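Local coordinates for Lin0431 protein (Listeria innocua, PDB 3LD7) that is of unknown function but consists, in this fragment of a longer protein, of a domain of the NusG domain II family, built mainly of beta strands, at residues K70-A73 against G74-I77; E46-G49 against E50-R53. All blocks are in the same frame, centred on the assembly; numbering follows the deposited sequence.

Contact 1: residues K70-A73 against G74-I77; sequences KSKA and GDTI
Asp75 reaches back across a tight turn and takes two backbone N-H groups of the preceding loop on one carboxylate oxygen. Ser71 N donates to Asp75 OD2 at 3.0 Å, on the anti lone pair of that oxygen. The N of Lys72 lies 2.9 Å from the same Asp75 OD2 but comes from above the carboxylate plane, 60° out of it. Both bonds are fairly straight. Together they fix the rotation of the carboxylate and hold the loop against it. The first torsion of Asp75 sets CG beside its own backbone N (chi1 -76°), which turns the acid back toward the loop.

A backbone bond closes the turn itself: Asp75 N donates to Lys72 O at 2.9 Å. Gly74 sits at a positive phi, where a CB would collide with the carbonyl oxygen of Ala73.

The apolar contact comes from the stem of Lys70, whose CG meets Ile77 CG1 at 3.6 Å. Ile77 is buried, and its side chain also meets Val86 and Ile54. Beyond CG the lysine chain bends at chi2 (-67°), which brings Lys70 CD into van der Waals contact with Asp75 OD2 at 3.7 Å.

Water joins the polar end. Lys70 NZ and Thr76 N each donate to water 1, both at 3.1 Å. Lys70 NZ stays 5.0 Å from Asp75 OD1, too far for a salt bridge, though the opposite charges may still attract weakly.

Gly74 and Asp75 also bond through their backbones to Ile88 of strand 84-90. The arrangement is a type II beta turn, Lys72 to Asp75, with glycine at its third position, leading into edge strand 76-79 of the four-stranded antiparallel sheet.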
loop_
_atom_site.group_PDB
_atom_site.type_symbol
_atom_site.label_atom_id
_atom_site.label_comp_id
_atom_site.label_asym_id
_atom_site.label_seq_id
_atom_site.Cartn_x
_atom_site.Cartn_y
_atom_site.Cartn_z
ATOM N N LYS A 70 0.619 -7.955 -1.025
ATOM C CA LYS A 70 0.378 -8.318 0.369
ATOM C C LYS A 70 -1.112 -8.470 0.610
ATOM O O LYS A 70 -1.928 -7.824 -0.058
ATOM C CB LYS A 70 0.968 -7.278 1.324
ATOM C CG LYS A 70 2.459 -7.120 1.202
ATOM C CD LYS A 70 3.200 -8.365 1.664
ATOM C CE LYS A 70 4.705 -8.146 1.515
ATOM N NZ LYS A 70 5.477 -9.334 2.001
ATOM N N SER A 71 -1.485 -9.332 1.546
ATOM C CA SER A 71 -2.902 -9.599 1.756
ATOM C C SER A 71 -3.258 -10.120 3.143
ATOM O O SER A 71 -4.435 -10.209 3.486
ATOM C CB SER A 71 -3.411 -10.595 0.708
ATOM O OG SER A 71 -2.843 -11.883 0.935
ATOM N N LYS A 72 -2.250 -10.460 3.937
ATOM C CA LYS A 72 -2.486 -11.091 5.224
ATOM C C LYS A 72 -2.265 -10.172 6.419
ATOM O O LYS A 72 -1.442 -9.266 6.368
ATOM C CB LYS A 72 -1.603 -12.330 5.370
ATOM C CG LYS A 72 -1.997 -13.452 4.426
ATOM C CD LYS A 72 -1.253 -14.737 4.763
ATOM C CE LYS A 72 -1.654 -15.868 3.825
ATOM N NZ LYS A 72 -3.113 -16.171 3.889
ATOM N N ALA A 73 -3.005 -10.419 7.496
ATOM C CA ALA A 73 -2.771 -9.716 8.758
ATOM C C ALA A 73 -1.303 -9.786 9.131
ATOM O O ALA A 73 -0.710 -10.860 9.150
ATOM C CB ALA A 73 -3.625 -10.316 9.874
ATOM N N GLY A 74 -0.730 -8.629 9.438
ATOM C CA GLY A 74 0.670 -8.536 9.803
ATOM C C GLY A 74 1.581 -8.182 8.649
ATOM O O GLY A 74 2.733 -7.805 8.871
ATOM N N ASP A 75 1.083 -8.305 7.419
ATOM C CA ASP A 75 1.867 -7.903 6.252
ATOM C C ASP A 75 2.085 -6.406 6.246
ATOM O O ASP A 75 1.206 -5.646 6.648
ATOM C CB ASP A 75 1.152 -8.275 4.945
ATOM C CG ASP A 75 1.241 -9.759 4.621
ATOM O OD1 ASP A 75 1.946 -10.529 5.340
ATOM O OD2 ASP A 75 0.599 -10.147 3.613
ATOM N N THR A 76 3.253 -5.991 5.768
ATOM C CA THR A 76 3.554 -4.579 5.558
ATOM C C THR A 76 4.246 -4.349 4.241
ATOM O O THR A 76 4.830 -5.272 3.652
ATOM C CB THR A 76 4.485 -4.039 6.670
ATOM O OG1 THR A 76 5.713 -4.798 6.700
ATOM C CG2 THR A 76 3.810 -4.130 8.022
ATOM N N ILE A 77 4.165 -3.109 3.779
ATOM C CA ILE A 77 4.972 -2.639 2.658
ATOM C C ILE A 77 5.568 -1.322 3.069
ATOM O O ILE A 77 4.902 -0.496 3.683
ATOM C CB ILE A 77 4.125 -2.398 1.378
ATOM C CG1 ILE A 77 3.349 -3.659 1.008
ATOM C CG2 ILE A 77 5.034 -1.985 0.202
ATOM C CD1 ILE A 77 2.288 -3.418 -0.079
HETATM O O HOH W 1 5.244 -8.122 4.792
#

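Contact 2: residues E46-G49 against E50-R53; sequences EVDG and ERIR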
loop_
_atom_site.group_PDB
_atom_site.type_symbol
_atom_site.label_atom_id
_atom_site.label_comp_id
_atom_site.label_asym_id
_atom_site.label_seq_id
_atom_site.Cartn_x
_atom_site.Cartn_y
_atom_site.Cartn_z
ATOM N N GLU A 46 -1.910 -0.062 -5.854
ATOM C CA GLU A 46 -2.858 -0.885 -6.584
ATOM C C GLU A 46 -3.503 -1.859 -5.633
ATOM O O GLU A 46 -2.818 -2.590 -4.916
ATOM C CB GLU A 46 -2.156 -1.648 -7.726
ATOM C CG GLU A 46 -3.117 -2.475 -8.565
ATOM C CD GLU A 46 -2.412 -3.254 -9.672
ATOM O OE1 GLU A 46 -1.163 -3.227 -9.725
ATOM O OE2 GLU A 46 -3.106 -3.882 -10.498
ATOM N N VAL A 47 -4.833 -1.881 -5.645
ATOM C CA VAL A 47 -5.586 -2.897 -4.946
ATOM C C VAL A 47 -6.271 -3.728 -6.009
ATOM O O VAL A 47 -6.974 -3.199 -6.859
ATOM C CB VAL A 47 -6.625 -2.266 -3.999
ATOM C CG1 VAL A 47 -7.451 -3.341 -3.328
ATOM C CG2 VAL A 47 -5.893 -1.416 -2.952
ATOM N N ASP A 48 -6.018 -5.027 -6.000
ATOM C CA ASP A 48 -6.636 -5.919 -6.959
ATOM C C ASP A 48 -7.241 -7.066 -6.183
ATOM O O ASP A 48 -6.521 -7.830 -5.539
ATOM C CB ASP A 48 -5.592 -6.429 -7.959
ATOM C CG ASP A 48 -6.219 -7.209 -9.093
ATOM O OD1 ASP A 48 -6.764 -6.586 -10.027
ATOM O OD2 ASP A 48 -6.160 -8.449 -9.046
ATOM N N GLY A 49 -8.568 -7.192 -6.214
ATOM C CA GLY A 49 -9.210 -8.165 -5.361
ATOM C C GLY A 49 -8.840 -7.858 -3.930
ATOM O O GLY A 49 -8.978 -6.706 -3.480
ATOM N N GLU A 50 -8.374 -8.882 -3.208
ATOM C CA GLU A 50 -8.088 -8.721 -1.778
ATOM C C GLU A 50 -6.620 -8.467 -1.492
ATOM O O GLU A 50 -6.169 -8.674 -0.371
ATOM C CB GLU A 50 -8.600 -9.932 -0.990
ATOM C CG GLU A 50 -10.051 -10.209 -1.336
ATOM C CD GLU A 50 -10.769 -11.143 -0.377
ATOM O OE1 GLU A 50 -10.104 -11.818 0.456
ATOM O OE2 GLU A 50 -12.024 -11.210 -0.485
ATOM N N ARG A 51 -5.869 -8.056 -2.512
ATOM C CA ARG A 51 -4.419 -7.838 -2.360
ATOM C C ARG A 51 -4.049 -6.397 -2.667
ATOM O O ARG A 51 -4.743 -5.694 -3.441
ATOM C CB ARG A 51 -3.628 -8.730 -3.340
ATOM C CG ARG A 51 -3.918 -10.196 -3.339
ATOM C CD ARG A 51 -3.049 -10.884 -4.416
ATOM N NE ARG A 51 -3.391 -10.416 -5.767
ATOM C CZ ARG A 51 -2.675 -10.673 -6.860
ATOM N NH1 ARG A 51 -1.567 -11.393 -6.775
ATOM N NH2 ARG A 51 -3.070 -10.204 -8.043
ATOM N N ILE A 52 -2.943 -5.945 -2.093
ATOM C CA ILE A 52 -2.465 -4.596 -2.348
ATOM C C ILE A 52 -0.964 -4.614 -2.627
ATOM O O ILE A 52 -0.237 -5.457 -2.088
ATOM C CB ILE A 52 -2.798 -3.665 -1.156
ATOM C CG1 ILE A 52 -2.453 -2.206 -1.476
ATOM C CG2 ILE A 52 -2.157 -4.171 0.144
ATOM C CD1 ILE A 52 -2.963 -1.227 -0.413
ATOM N N ARG A 53 -0.503 -3.702 -3.476
ATOM C CA ARG A 53 0.932 -3.532 -3.696
ATOM C C ARG A 53 1.239 -2.111 -4.085
ATOM O O ARG A 53 0.338 -1.344 -4.458
ATOM C CB ARG A 53 1.445 -4.436 -4.827
ATOM C CG ARG A 53 0.967 -4.039 -6.226
ATOM C CD ARG A 53 1.606 -4.890 -7.313
ATOM N NE ARG A 53 0.998 -4.637 -8.609
ATOM C CZ ARG A 53 1.268 -5.336 -9.706
ATOM N NH1 ARG A 53 2.191 -6.304 -9.683
ATOM N NH2 ARG A 53 0.615 -5.065 -10.824
#
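Val47 and Ile52 face each other across a beta hairpin whose type II' turn runs from Asp48 to Arg51, with Gly49 at its second position. They form a non-hydrogen-bonded pair between two hydrogen-bonded ones, Glu46 with Arg53 and Asp48 with Arg51.

The tight part is the apolar face. Val47 CG2 packs on Ile52 CG1 at 3.8 Å, and both side chains are buried. Ile52 puts CG1 anti to its backbone N (chi1 -173°), toward the valine. Its side chain continues onto Ala10 and Ile12 of strand 8-14. At the pair's backbone, Ile52 CA makes a CA-H...O contact with Glu46 O at 3.3 Å.

The side toward the turn is looser. Asp48 and Arg51 lie side by side, yet Asp48 OD2 stays 3.7 Å from Arg51 NH2, a long salt bridge. Their planes stand 66° apart. Arg51 also makes a cation-pi contact with Trp69. Exposed Glu50 points away from Gly49 and bonds through OE2 to Gly26 N.

On the same face as Asp48 and Arg51, further from the turn, the buried Glu46 is held more firmly. Its extended chain runs alongside Arg53, which grips it side-on. Glu46 OE1 lies near the guanidinium plane and takes two hydrogen bonds of a salt bridge, one from Arg53 NH2 at 2.8 Å on its syn side and one from Arg53 NE at 2.8 Å, from above the carboxylate plane.

Overall arrangement
From the N terminus, strands 8-14 and 17-23 come first, then strand 30-36. Contact 2 follows, closing the hairpin between strands 42-48 and 51-57 of the three-stranded sheet. The chain then passes through helix 63-67. Contact 1 closes a turn just before strand 76-79, at the edge of the four-stranded sheet. The two contacts are in series; neither encloses or crosses the other. The centres of contact 1 and contact 2 lie about 11 Å apart, and the two touch. Lys70 N and Ile52 O probably form a hydrogen bond, and Ser71 packs on Glu50. The loop of contact 1 thus runs beside strand 51-57 and links the two sheets.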